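Local coordinates for protein p450 cytochrome, putative (Rippkaea orientalis, PDB 6Y01) that probably binds and carries the molybdenum cofactor (Moco), as a bacterial Moco carrier protein with a Rossmann fold, at residues I74-S79 against N99-I104; K133-L138 against N154-A159; G39-L44 against S161-I166; E70-G75 against A88-I93. One frame throughout, in Å; residues are numbered along the deposited sequence. Where two conformers were deposited one is given.

Interaction 1. Residues I74-S79 against N99-I104; sequences IGILPS and NARNNI
Arg101 NE donates to the backbone carbonyl of Ile76, the only hydrogen bond joining the two segments: NE to Ile76 O is 2.8 Å, with an N-H...O angle of 151°. The oxygen sits at the edge of the guanidinium, 15° from its plane. To get there the arginine folds, with CG held between the backbone N and the carbonyl carbon and the chain bent again at the next bond (chi2 73°). Within the segment, NH1 makes a weak bond to Asn102 OD1, while NH2 is taken by Gly52 O, so two good bonds and a weak one probably limit the group's rotation. The second kind of contact is packing on the flat group. The Pro78 ring lies over one face, its CG 3.8 Å above the plane toward the rim and its CD 3.5 Å from Arg101 NH2. The third is apolar: Ile76 CG2 meets Ile104 CG2 at 4.1 Å and also touches Arg101 CD. An alanine here is likely to leave Ile76 O and Gly52 O without their donor and to uncover the Pro78 ring. At the C-terminal edge of a Rossmann-like parallel sheet, the contact ties the end of strand 73-77, flanked by strands 48-51 and 91-94, to the start of helix 102-108; Ile93 of the third subunit packs on Ile76 and Ile104, and Leu127 of the second on Asn99 and Asn102.

Interaction 2. Residues K133-L138 against N154-A159; sequences KPVILL and NQVWIA
Trp157 meets the chain of Val135 with its ring edge: Val135 O lies in the ring plane, 3.6 Å from Trp157 CE3. Over one face sits the carbonyl of Gln155, with O 3.3 Å above the plane and displaced toward the rim. Pro134 CB approaches Trp157 CZ3 obliquely at 3.9 Å. The indole stands steeply to its own chain (chi2 -88°), which carries the six-membered ring alongside Pro134 and Val135. The backbones run parallel, Ile136 pairing with Trp157 and Leu137 with Ile158. Trp157 N gives to Val135 O, Leu137 N to Trp157 O at 2.8 Å, and Ala159 N to Leu137 O, all within about ten degrees of straight. On the face of Ile136 and Trp157, Ile136 CG2 touches Ala159 CB at 3.6 Å. On the face of Leu137 and Ile158, the CD1 methyls of these two meet at 3.6 Å, and Val156 CG2 presses on Leu137 CG at 3.7 Å, their side chains crossing at about a right angle. These strands bracket helix 142-151 in a beta-alpha-beta crossover, whose last strand forms one border of the sheet within the chain. Where the ladder stops, a water accepts from Val135 N and donates to Gln155 O, 2.8 Å from the latter, so the polar backbone atoms of the next rung are satisfied by a bridge rather than directly.

Interaction 3. Residues G39-L44 against S161-I166; sequences GQLIAL and SPENCI
Ser161 OG accepts the amide of Asn164 at 3.0 Å, with an N-H...O angle of 158°. This is an N-cap bond: it opens helix 162-176, whose residues Pro162 and Glu163 in the first turn, and Ile166 a turn on, meet Leu41 and Ile42 of helix 29-44. Asn164 OD1 takes the amide of Ser160, so the turn into the helix is gripped by two side chains. Across the contact everything is van der Waals packing. Leu41 supplies most of it. Its CD1 methyl rests on the first helical turn, 3.8 Å from Glu163 N and 3.9 Å from Pro162 CB. Its CB lies 3.7 Å from Ile166 CG1. Ile166 in turn bends at its second torsion, which lays CD1 against Leu41 CB. Ile166 CD1 is also 4.0 Å from Ile42 CG1, these two side chains crossing obliquely. Glu163 starts away from the other helix, but the bend at chi2 (78°) folds the chain back, so that CG lies 4.1 Å from Leu41 CD1 and the carboxylate runs past the same methyl. The short axes approach to 9.9 Å and cross at -31°. Ile42 continues onto Ile18 and Val20 of strand 17-21, and Leu168 of helix 162-176 packs on Ile136, which puts the two helices side by side on one face of the Rossmann-like sheet; Cys165 also touches Leu38. The chemistry divides the work: polar bonds shape the helix start locally, whereas packing, mostly of aliphatic carbons, joins the helices, with the glutamate at the solvent-exposed margin.

Interaction 4. Residues E70-G75 against A88-I93; sequences EGLTIG and AVDIAI
Ala88 O receives the hydroxyl of Thr73, OG1 lying 2.7 Å from the carbonyl oxygen. Val89 follows, its CG1 3.6 Å from Gly75 N; a side chain at the glycine would run tight against that methyl. Asp90 and Thr73 are bound in both directions. Asp90 N gives to Thr73 OG1 at 2.8 Å, and Asp90 OD2 accepts Thr73 N at 3.0 Å on its anti side, 33° out of the carboxylate plane. That same OD2 has a salt bridge with Lys67, and Leu72 CD1 lies against Asp90 CB. Thr73 reaches both neighbours because its hydroxyl sits between the backbone N and the carbonyl carbon (chi1 60°). A valine in its place would probably leave Ala88 O and Asp90 N without their hydroxyl partner, freeing the turn before strand 91-94 to shift. From Ile91 the strands pair in parallel: Ile91 N gives to Thr73 O, Gly75 N gives to Ile91 O at 2.8 Å and 174°, and Ile93 N gives to Gly75 O. Ile74 CD1 packs on Ile91 CB at 3.6 Å, the two side chains pointing the same way, and Ile74 CG2 meets Ile93 CG1 at 4.0 Å. Polar bonds therefore register the start of the border strand, while Leu72 and the isoleucines form an apolar face, where Leu72 of the third subunit packs on Ile91 and Ile91 of that subunit on Leu72.

In the fold
Interactions 1 and 4 share Ile74 and Gly75 on strand 73-77; the probable bond from Leu77 N to Ile93 O (2.8 Å) extends the pairing of interaction 4 beside interaction 1, and both touch the third subunit. Interactions 2 and 3 touch where Ala159 CB lies 3.5 Å from Cys165 SG, as strand 157-158 leads into helix 162-176. Interaction 3 also meets interaction 4, Ala43 CB lying 3.6 Å from Gly71 CA. Interactions 2 and 4, their centres 24 Å apart, close opposite borders of one seven-stranded parallel sheet. Interaction 1 lies at the C-terminal strand ends, where Rossmann-like folds commonly bind ligands; its centre is 21 Å from that of interaction 2.

Interaction 1. Residues I74-S79 against N99-I104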
loop_
_atom_site.group_PDB
_atom_site.type_symbol
_atom_site.label_atom_id
_atom_site.label_comp_id
_atom_site.label_asym_id
_atom_site.label_seq_id
_atom_site.Cartn_x
_atom_site.Cartn_y
_atom_site.Cartn_z
ATOM N N ILE D 74 6.686 17.146 -7.589
ATOM C CA ILE D 74 6.716 15.890 -6.821
ATOM C C ILE D 74 6.109 14.809 -7.716
ATOM O O ILE D 74 5.049 15.068 -8.346
ATOM C CB ILE D 74 5.853 15.981 -5.557
ATOM C CG1 ILE D 74 6.070 17.231 -4.726
ATOM C CG2 ILE D 74 6.043 14.699 -4.728
ATOM C CD1 ILE D 74 7.478 17.436 -4.210
ATOM N N GLY D 75 6.784 13.673 -7.782
ATOM C CA GLY D 75 6.218 12.542 -8.525
ATOM C C GLY D 75 6.027 11.361 -7.584
ATOM O O GLY D 75 6.935 11.009 -6.861
ATOM N N ILE D 76 4.832 10.769 -7.629
ATOM C CA ILE D 76 4.484 9.583 -6.781
ATOM C C ILE D 76 4.551 8.382 -7.710
ATOM O O ILE D 76 3.631 8.154 -8.484
ATOM C CB ILE D 76 3.111 9.718 -6.138
ATOM C CG1 ILE D 76 2.907 11.040 -5.433
ATOM C CG2 ILE D 76 2.893 8.553 -5.219
ATOM C CD1 ILE D 76 3.897 11.323 -4.352
ATOM N N LEU D 77 5.666 7.667 -7.653
ATOM C CA LEU D 77 5.981 6.654 -8.654
ATOM C C LEU D 77 5.403 5.321 -8.235
ATOM O O LEU D 77 5.536 4.914 -7.068
ATOM C CB LEU D 77 7.497 6.519 -8.822
ATOM C CG LEU D 77 8.239 7.808 -9.257
ATOM C CD1 LEU D 77 9.659 7.479 -9.382
ATOM C CD2 LEU D 77 7.696 8.323 -10.517
ATOM N N PRO D 78 4.847 4.581 -9.199
ATOM C CA PRO D 78 4.298 3.251 -8.894
ATOM C C PRO D 78 5.345 2.149 -8.801
ATOM O O PRO D 78 5.115 1.115 -8.199
ATOM C CB PRO D 78 3.343 3.018 -10.077
ATOM C CG PRO D 78 3.982 3.777 -11.232
ATOM C CD PRO D 78 4.562 5.000 -10.572
ATOM N N SER D 79 6.495 2.381 -9.429
ATOM C CA SER D 79 7.595 1.419 -9.511
ATOM C C SER D 79 8.386 1.343 -8.194
ATOM O O SER D 79 8.179 2.171 -7.311
ATOM C CB SER D 79 8.454 1.879 -10.695
ATOM O OG SER D 79 9.735 1.340 -10.617
ATOM N N ASN D 99 -0.562 0.522 -9.148
ATOM C CA ASN D 99 -1.694 1.451 -9.237
ATOM C C ASN D 99 -2.333 1.763 -7.859
ATOM O O ASN D 99 -3.136 2.717 -7.744
ATOM C CB ASN D 99 -2.750 0.918 -10.196
ATOM C CG ASN D 99 -2.282 0.804 -11.617
ATOM O OD1 ASN D 99 -2.481 -0.231 -12.277
ATOM N ND2 ASN D 99 -1.666 1.826 -12.084
ATOM N N ALA D 100 -1.929 1.037 -6.813
ATOM C CA ALA D 100 -2.358 1.404 -5.460
ATOM C C ALA D 100 -1.867 2.774 -5.044
ATOM O O ALA D 100 -2.404 3.359 -4.153
ATOM C CB ALA D 100 -1.975 0.335 -4.458
ATOM N N ARG D 101 -0.814 3.293 -5.716
ATOM C CA ARG D 101 -0.341 4.626 -5.323
ATOM C C ARG D 101 -1.321 5.738 -5.652
ATOM O O ARG D 101 -1.175 6.836 -5.135
ATOM C CB ARG D 101 1.040 4.969 -5.921
ATOM C CG ARG D 101 1.145 5.224 -7.422
ATOM C CD ARG D 101 0.569 6.535 -7.886
ATOM N NE ARG D 101 1.192 6.901 -9.136
ATOM C CZ ARG D 101 0.898 6.442 -10.306
ATOM N NH1 ARG D 101 -0.049 5.534 -10.528
ATOM N NH2 ARG D 101 1.624 6.753 -11.348
ATOM N N ASN D 102 -2.330 5.472 -6.460
ATOM C CA ASN D 102 -3.286 6.502 -6.869
ATOM C C ASN D 102 -3.906 7.149 -5.614
ATOM O O ASN D 102 -4.221 8.330 -5.602
ATOM C CB ASN D 102 -4.343 5.882 -7.811
ATOM C CG ASN D 102 -3.773 5.441 -9.145
ATOM O OD1 ASN D 102 -2.607 5.532 -9.335
ATOM N ND2 ASN D 102 -4.598 4.978 -10.098
ATOM N N ASN D 103 -4.100 6.355 -4.542
ATOM C CA ASN D 103 -4.734 6.891 -3.334
ATOM C C ASN D 103 -3.799 7.901 -2.661
ATOM O O ASN D 103 -4.269 8.867 -2.095
ATOM C CB ASN D 103 -5.219 5.782 -2.370
ATOM C CG ASN D 103 -6.395 6.259 -1.524
ATOM O OD1 ASN D 103 -7.384 6.834 -1.996
ATOM N ND2 ASN D 103 -6.330 5.952 -0.245
ATOM N N ILE D 104 -2.485 7.668 -2.726
ATOM C CA ILE D 104 -1.520 8.623 -2.154
ATOM C C ILE D 104 -1.593 9.929 -2.919
ATOM O O ILE D 104 -1.598 10.996 -2.275
ATOM C CB ILE D 104 -0.096 8.044 -2.219
ATOM C CG1 ILE D 104 -0.030 6.718 -1.449
ATOM C CG2 ILE D 104 0.891 9.076 -1.690
ATOM C CD1 ILE D 104 1.291 6.050 -1.534
#

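Interaction 2. Residues K133-L138 against N154-A159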
loop_
_atom_site.group_PDB
_atom_site.type_symbol
_atom_site.label_atom_id
_atom_site.label_comp_id
_atom_site.label_asym_id
_atom_site.label_seq_id
_atom_site.Cartn_x
_atom_site.Cartn_y
_atom_site.Cartn_z
ATOM N N LYS D 133 -12.141 15.055 -1.478
ATOM C CA LYS D 133 -11.147 16.012 -1.943
ATOM C C LYS D 133 -11.786 16.852 -3.040
ATOM O O LYS D 133 -12.548 16.349 -3.848
ATOM C CB LYS D 133 -9.913 15.301 -2.517
ATOM C CG LYS D 133 -8.992 14.692 -1.467
ATOM C CD LYS D 133 -8.262 15.848 -0.746
ATOM C CE LYS D 133 -7.104 15.393 0.069
ATOM N NZ LYS D 133 -6.603 16.518 0.835
ATOM N N PRO D 134 -11.426 18.154 -3.144
ATOM C CA PRO D 134 -11.886 18.971 -4.259
ATOM C C PRO D 134 -11.285 18.482 -5.575
ATOM O O PRO D 134 -10.056 18.224 -5.652
ATOM C CB PRO D 134 -11.369 20.389 -3.942
ATOM C CG PRO D 134 -11.037 20.345 -2.503
ATOM C CD PRO D 134 -10.623 18.910 -2.185
ATOM N N VAL D 135 -12.147 18.361 -6.581
ATOM C CA VAL D 135 -11.756 17.853 -7.901
ATOM C C VAL D 135 -12.229 18.823 -8.959
ATOM O O VAL D 135 -13.390 19.209 -8.956
ATOM C CB VAL D 135 -12.295 16.454 -8.190
ATOM C CG1 VAL D 135 -11.974 16.037 -9.619
ATOM C CG2 VAL D 135 -11.764 15.452 -7.196
ATOM N N ILE D 136 -11.297 19.157 -9.867
ATOM C CA ILE D 136 -11.607 19.972 -11.047
ATOM C C ILE D 136 -11.400 19.118 -12.278
ATOM O O ILE D 136 -10.302 18.561 -12.464
ATOM C CB ILE D 136 -10.732 21.224 -11.100
ATOM C CG1 ILE D 136 -10.903 22.071 -9.843
ATOM C CG2 ILE D 136 -11.022 22.002 -12.360
ATOM C CD1 ILE D 136 -9.881 23.194 -9.723
ATOM N N LEU D 137 -12.416 19.040 -13.128
ATOM C CA LEU D 137 -12.302 18.347 -14.421
ATOM C C LEU D 137 -12.024 19.369 -15.514
ATOM O O LEU D 137 -12.765 20.322 -15.671
ATOM C CB LEU D 137 -13.594 17.585 -14.713
ATOM C CG LEU D 137 -14.038 16.612 -13.613
ATOM C CD1 LEU D 137 -15.359 15.942 -14.030
ATOM C CD2 LEU D 137 -12.987 15.579 -13.344
ATOM N N LEU D 138 -10.995 19.091 -16.279
ATOM C CA LEU D 138 -10.626 19.898 -17.475
ATOM C C LEU D 138 -10.550 18.936 -18.658
ATOM O O LEU D 138 -9.500 18.312 -18.899
ATOM C CB LEU D 138 -9.324 20.653 -17.190
ATOM C CG LEU D 138 -8.882 21.554 -18.320
ATOM C CD1 LEU D 138 -9.770 22.763 -18.470
ATOM C CD2 LEU D 138 -7.474 22.001 -18.031
ATOM N N ASN D 154 -22.821 16.742 -6.984
ATOM C CA ASN D 154 -22.455 18.029 -7.608
ATOM C C ASN D 154 -21.289 18.705 -6.894
ATOM O O ASN D 154 -21.178 19.945 -7.010
ATOM C CB ASN D 154 -23.643 18.991 -7.700
ATOM C CG ASN D 154 -24.737 18.424 -8.562
ATOM O OD1 ASN D 154 -24.475 18.025 -9.693
ATOM N ND2 ASN D 154 -25.960 18.416 -8.036
ATOM N N GLN D 155 -20.432 17.955 -6.197
ATOM C CA GLN D 155 -19.251 18.576 -5.532
ATOM C C GLN D 155 -18.070 18.757 -6.509
ATOM O O GLN D 155 -17.264 19.593 -6.287
ATOM C CB GLN D 155 -18.899 17.793 -4.265
ATOM C CG GLN D 155 -20.025 17.858 -3.246
ATOM C CD GLN D 155 -20.435 19.278 -2.880
ATOM O OE1 GLN D 155 -19.616 20.075 -2.402
ATOM N NE2 GLN D 155 -21.685 19.640 -3.175
ATOM N N VAL D 156 -18.015 18.008 -7.570
ATOM C CA VAL D 156 -16.975 18.156 -8.600
ATOM C C VAL D 156 -17.137 19.499 -9.329
ATOM O O VAL D 156 -18.235 19.978 -9.535
ATOM C CB VAL D 156 -17.054 16.947 -9.536
ATOM C CG1 VAL D 156 -18.266 17.001 -10.431
ATOM C CG2 VAL D 156 -15.807 16.818 -10.345
ATOM N N TRP D 157 -16.027 20.090 -9.718
ATOM C CA TRP D 157 -16.006 21.348 -10.509
ATOM C C TRP D 157 -15.591 21.051 -11.946
ATOM O O TRP D 157 -14.743 20.198 -12.161
ATOM C CB TRP D 157 -15.021 22.344 -9.908
ATOM C CG TRP D 157 -15.579 23.096 -8.744
ATOM C CD1 TRP D 157 -16.296 24.265 -8.757
ATOM C CD2 TRP D 157 -15.361 22.776 -7.377
ATOM N NE1 TRP D 157 -16.578 24.661 -7.479
ATOM C CE2 TRP D 157 -16.018 23.759 -6.610
ATOM C CE3 TRP D 157 -14.695 21.736 -6.741
ATOM C CZ2 TRP D 157 -16.026 23.724 -5.223
ATOM C CZ3 TRP D 157 -14.717 21.691 -5.365
ATOM C CH2 TRP D 157 -15.349 22.682 -4.619
ATOM N N ILE D 158 -16.174 21.761 -12.886
ATOM C CA ILE D 158 -15.858 21.655 -14.323
ATOM C C ILE D 158 -15.186 22.960 -14.753
ATOM O O ILE D 158 -15.806 24.007 -14.670
ATOM C CB ILE D 158 -17.109 21.403 -15.174
ATOM C CG1 ILE D 158 -17.946 20.259 -14.602
ATOM C CG2 ILE D 158 -16.700 21.161 -16.620
ATOM C CD1 ILE D 158 -17.276 18.952 -14.586
ATOM N N ALA D 159 -13.941 22.878 -15.198
ATOM C CA ALA D 159 -13.197 24.070 -15.628
ATOM C C ALA D 159 -13.292 24.245 -17.131
ATOM O O ALA D 159 -13.376 23.267 -17.874
ATOM C CB ALA D 159 -11.743 24.009 -15.214
HETATM O O HOH W 1 -14.803 18.386 -5.831
#

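Interaction 3. Residues G39-L44 against S161-I166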
loop_
_atom_site.group_PDB
_atom_site.type_symbol
_atom_site.label_atom_id
_atom_site.label_comp_id
_atom_site.label_asym_id
_atom_site.label_seq_id
_atom_site.Cartn_x
_atom_site.Cartn_y
_atom_site.Cartn_z
ATOM N N GLY D 39 0.852 23.411 -15.556
ATOM C CA GLY D 39 2.088 23.294 -14.774
ATOM C C GLY D 39 2.734 24.656 -14.554
ATOM O O GLY D 39 3.147 24.984 -13.456
ATOM N N GLN D 40 2.833 25.431 -15.632
ATOM C CA GLN D 40 3.397 26.794 -15.554
ATOM C C GLN D 40 2.583 27.633 -14.568
ATOM O O GLN D 40 3.144 28.283 -13.699
ATOM C CB GLN D 40 3.389 27.484 -16.928
ATOM C CG GLN D 40 4.341 26.866 -17.903
ATOM C CD GLN D 40 4.267 27.518 -19.258
ATOM O OE1 GLN D 40 4.887 28.561 -19.451
ATOM N NE2 GLN D 40 3.558 26.861 -20.181
ATOM N N LEU D 41 1.245 27.616 -14.684
ATOM C CA LEU D 41 0.400 28.501 -13.850
ATOM C C LEU D 41 0.460 28.091 -12.370
ATOM O O LEU D 41 0.447 28.953 -11.493
ATOM C CB LEU D 41 -1.047 28.501 -14.350
ATOM C CG LEU D 41 -1.274 29.047 -15.746
ATOM C CD1 LEU D 41 -2.704 28.812 -16.162
ATOM C CD2 LEU D 41 -0.924 30.530 -15.839
ATOM N N ILE D 42 0.505 26.789 -12.096
ATOM C CA ILE D 42 0.631 26.314 -10.699
ATOM C C ILE D 42 1.956 26.835 -10.112
ATOM O O ILE D 42 2.006 27.383 -9.018
ATOM C CB ILE D 42 0.524 24.770 -10.685
ATOM C CG1 ILE D 42 -0.921 24.361 -11.005
ATOM C CG2 ILE D 42 1.024 24.183 -9.381
ATOM C CD1 ILE D 42 -1.033 22.900 -11.375
ATOM N N ALA D 43 3.042 26.666 -10.861
ATOM C CA ALA D 43 4.361 27.114 -10.395
ATOM C C ALA D 43 4.375 28.638 -10.227
ATOM O O ALA D 43 4.983 29.105 -9.257
ATOM C CB ALA D 43 5.404 26.652 -11.366
ATOM N N LEU D 44 3.692 29.362 -11.106
ATOM C CA LEU D 44 3.773 30.849 -11.021
ATOM C C LEU D 44 3.023 31.347 -9.776
ATOM O O LEU D 44 3.315 32.439 -9.292
ATOM C CB LEU D 44 3.205 31.487 -12.284
ATOM C CG LEU D 44 4.110 31.336 -13.509
ATOM C CD1 LEU D 44 3.356 31.714 -14.770
ATOM C CD2 LEU D 44 5.402 32.162 -13.375
ATOM N N SER D 161 -10.794 26.157 -18.766
ATOM C CA SER D 161 -9.429 26.467 -19.225
ATOM C C SER D 161 -8.460 26.276 -18.084
ATOM O O SER D 161 -8.856 26.205 -16.929
ATOM C CB SER D 161 -9.338 27.902 -19.695
ATOM O OG SER D 161 -9.494 28.775 -18.588
ATOM N N PRO D 162 -7.139 26.208 -18.351
ATOM C CA PRO D 162 -6.147 26.209 -17.283
ATOM C C PRO D 162 -6.298 27.403 -16.342
ATOM O O PRO D 162 -6.229 27.226 -15.134
ATOM C CB PRO D 162 -4.821 26.190 -18.057
ATOM C CG PRO D 162 -5.178 25.457 -19.305
ATOM C CD PRO D 162 -6.534 26.009 -19.675
ATOM N N GLU D 163 -6.472 28.598 -16.896
ATOM C CA GLU D 163 -6.653 29.796 -16.059
ATOM C C GLU D 163 -7.855 29.634 -15.126
ATOM O O GLU D 163 -7.786 30.019 -13.964
ATOM C CB GLU D 163 -6.792 31.035 -16.969
ATOM C CG GLU D 163 -5.543 31.344 -17.741
ATOM C CD GLU D 163 -5.245 30.490 -18.989
ATOM O OE1 GLU D 163 -6.108 29.616 -19.420
ATOM O OE2 GLU D 163 -4.119 30.695 -19.557
ATOM N N ASN D 164 -8.947 29.070 -15.644
ATOM C CA ASN D 164 -10.162 28.859 -14.825
ATOM C C ASN D 164 -9.850 27.863 -13.703
ATOM O O ASN D 164 -10.345 28.048 -12.594
ATOM C CB ASN D 164 -11.316 28.409 -15.715
ATOM C CG ASN D 164 -12.629 28.260 -14.981
ATOM O OD1 ASN D 164 -13.356 27.296 -15.217
ATOM N ND2 ASN D 164 -12.978 29.232 -14.159
ATOM N N CYS D 165 -9.037 26.839 -13.964
ATOM C CA CYS D 165 -8.604 25.925 -12.884
ATOM C C CYS D 165 -7.945 26.714 -11.749
ATOM O O CYS D 165 -8.246 26.426 -10.576
ATOM C CB CYS D 165 -7.609 24.879 -13.356
ATOM S SG CYS D 165 -8.282 23.689 -14.527
ATOM N N ILE D 166 -7.062 27.648 -12.081
ATOM C CA ILE D 166 -6.354 28.422 -11.043
ATOM C C ILE D 166 -7.372 29.261 -10.268
ATOM O O ILE D 166 -7.274 29.311 -9.031
ATOM C CB ILE D 166 -5.244 29.302 -11.661
ATOM C CG1 ILE D 166 -4.254 28.457 -12.455
ATOM C CG2 ILE D 166 -4.567 30.123 -10.591
ATOM C CD1 ILE D 166 -3.494 27.412 -11.667
#

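Interaction 4. Residues E70-G75 against A88-I93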
loop_
_atom_site.group_PDB
_atom_site.type_symbol
_atom_site.label_atom_id
_atom_site.label_comp_id
_atom_site.label_asym_id
_atom_site.label_seq_id
_atom_site.Cartn_x
_atom_site.Cartn_y
_atom_site.Cartn_z
ATOM N N GLU D 70 9.999 27.459 -12.804
ATOM C CA GLU D 70 10.873 27.285 -11.626
ATOM C C GLU D 70 10.078 26.797 -10.404
ATOM O O GLU D 70 10.471 27.063 -9.278
ATOM C CB GLU D 70 11.667 28.559 -11.378
ATOM C CG GLU D 70 12.523 28.957 -12.576
ATOM C CD GLU D 70 13.412 30.138 -12.369
ATOM O OE1 GLU D 70 13.037 31.092 -11.643
ATOM O OE2 GLU D 70 14.460 30.070 -12.971
ATOM N N GLY D 71 9.005 26.035 -10.611
ATOM C CA GLY D 71 8.251 25.454 -9.517
ATOM C C GLY D 71 8.824 24.121 -9.090
ATOM O O GLY D 71 9.570 23.474 -9.825
ATOM N N LEU D 72 8.425 23.691 -7.885
ATOM C CA LEU D 72 8.785 22.370 -7.346
ATOM C C LEU D 72 7.788 21.323 -7.835
ATOM O O LEU D 72 6.564 21.582 -7.852
ATOM C CB LEU D 72 8.737 22.430 -5.839
ATOM C CG LEU D 72 9.139 21.161 -5.100
ATOM C CD1 LEU D 72 10.598 20.811 -5.305
ATOM C CD2 LEU D 72 8.824 21.320 -3.622
ATOM N N THR D 73 8.329 20.223 -8.270
ATOM C CA THR D 73 7.540 19.084 -8.756
ATOM C C THR D 73 7.792 17.835 -7.925
ATOM O O THR D 73 8.907 17.468 -7.644
ATOM C CB THR D 73 7.807 18.817 -10.233
ATOM O OG1 THR D 73 9.200 18.530 -10.375
ATOM C CG2 THR D 73 7.402 20.008 -11.078
ATOM N N ILE D 74 6.686 17.146 -7.589
ATOM C CA ILE D 74 6.716 15.890 -6.821
ATOM C C ILE D 74 6.109 14.809 -7.716
ATOM O O ILE D 74 5.049 15.068 -8.346
ATOM C CB ILE D 74 5.853 15.981 -5.557
ATOM C CG1 ILE D 74 6.070 17.231 -4.726
ATOM C CG2 ILE D 74 6.043 14.699 -4.728
ATOM C CD1 ILE D 74 7.478 17.436 -4.210
ATOM N N GLY D 75 6.784 13.673 -7.782
ATOM C CA GLY D 75 6.218 12.542 -8.525
ATOM C C GLY D 75 6.027 11.361 -7.584
ATOM O O GLY D 75 6.935 11.009 -6.861
ATOM N N ALA D 88 12.097 16.233 -15.229
ATOM C CA ALA D 88 11.186 17.323 -14.790
ATOM C C ALA D 88 10.560 17.088 -13.405
ATOM O O ALA D 88 9.884 17.996 -12.888
ATOM C CB ALA D 88 10.114 17.543 -15.786
ATOM N N VAL D 89 10.893 15.952 -12.789
ATOM C CA VAL D 89 10.415 15.624 -11.430
ATOM C C VAL D 89 11.527 15.924 -10.455
ATOM O O VAL D 89 12.597 15.269 -10.544
ATOM C CB VAL D 89 10.034 14.139 -11.325
ATOM C CG1 VAL D 89 9.736 13.752 -9.836
ATOM C CG2 VAL D 89 8.885 13.804 -12.280
ATOM N N ASP D 90 11.318 16.834 -9.521
ATOM C CA ASP D 90 12.379 17.205 -8.532
ATOM C C ASP D 90 12.472 16.180 -7.389
ATOM O O ASP D 90 13.575 15.842 -6.951
ATOM C CB ASP D 90 12.083 18.555 -7.898
ATOM C CG ASP D 90 12.137 19.705 -8.871
ATOM O OD1 ASP D 90 13.021 19.685 -9.766
ATOM O OD2 ASP D 90 11.260 20.597 -8.806
ATOM N N ILE D 91 11.301 15.710 -6.918
ATOM C CA ILE D 91 11.232 14.809 -5.755
ATOM C C ILE D 91 10.488 13.543 -6.181
ATOM O O ILE D 91 9.316 13.625 -6.502
ATOM C CB ILE D 91 10.497 15.486 -4.575
ATOM C CG1 ILE D 91 11.157 16.806 -4.154
ATOM C CG2 ILE D 91 10.343 14.495 -3.395
ATOM C CD1 ILE D 91 12.543 16.647 -3.646
ATOM N N ALA D 92 11.209 12.462 -6.269
ATOM C CA ALA D 92 10.667 11.151 -6.666
ATOM C C ALA D 92 10.332 10.349 -5.412
ATOM O O ALA D 92 11.225 9.840 -4.727
ATOM C CB ALA D 92 11.666 10.429 -7.527
ATOM N N ILE D 93 9.024 10.215 -5.158
ATOM C CA ILE D 93 8.551 9.347 -4.064
ATOM C C ILE D 93 8.329 7.978 -4.691
ATOM O O ILE D 93 7.460 7.833 -5.543
ATOM C CB ILE D 93 7.270 9.906 -3.444
ATOM C CG1 ILE D 93 7.428 11.337 -2.974
ATOM C CG2 ILE D 93 6.742 8.986 -2.328
ATOM C CD1 ILE D 93 8.493 11.542 -1.953
#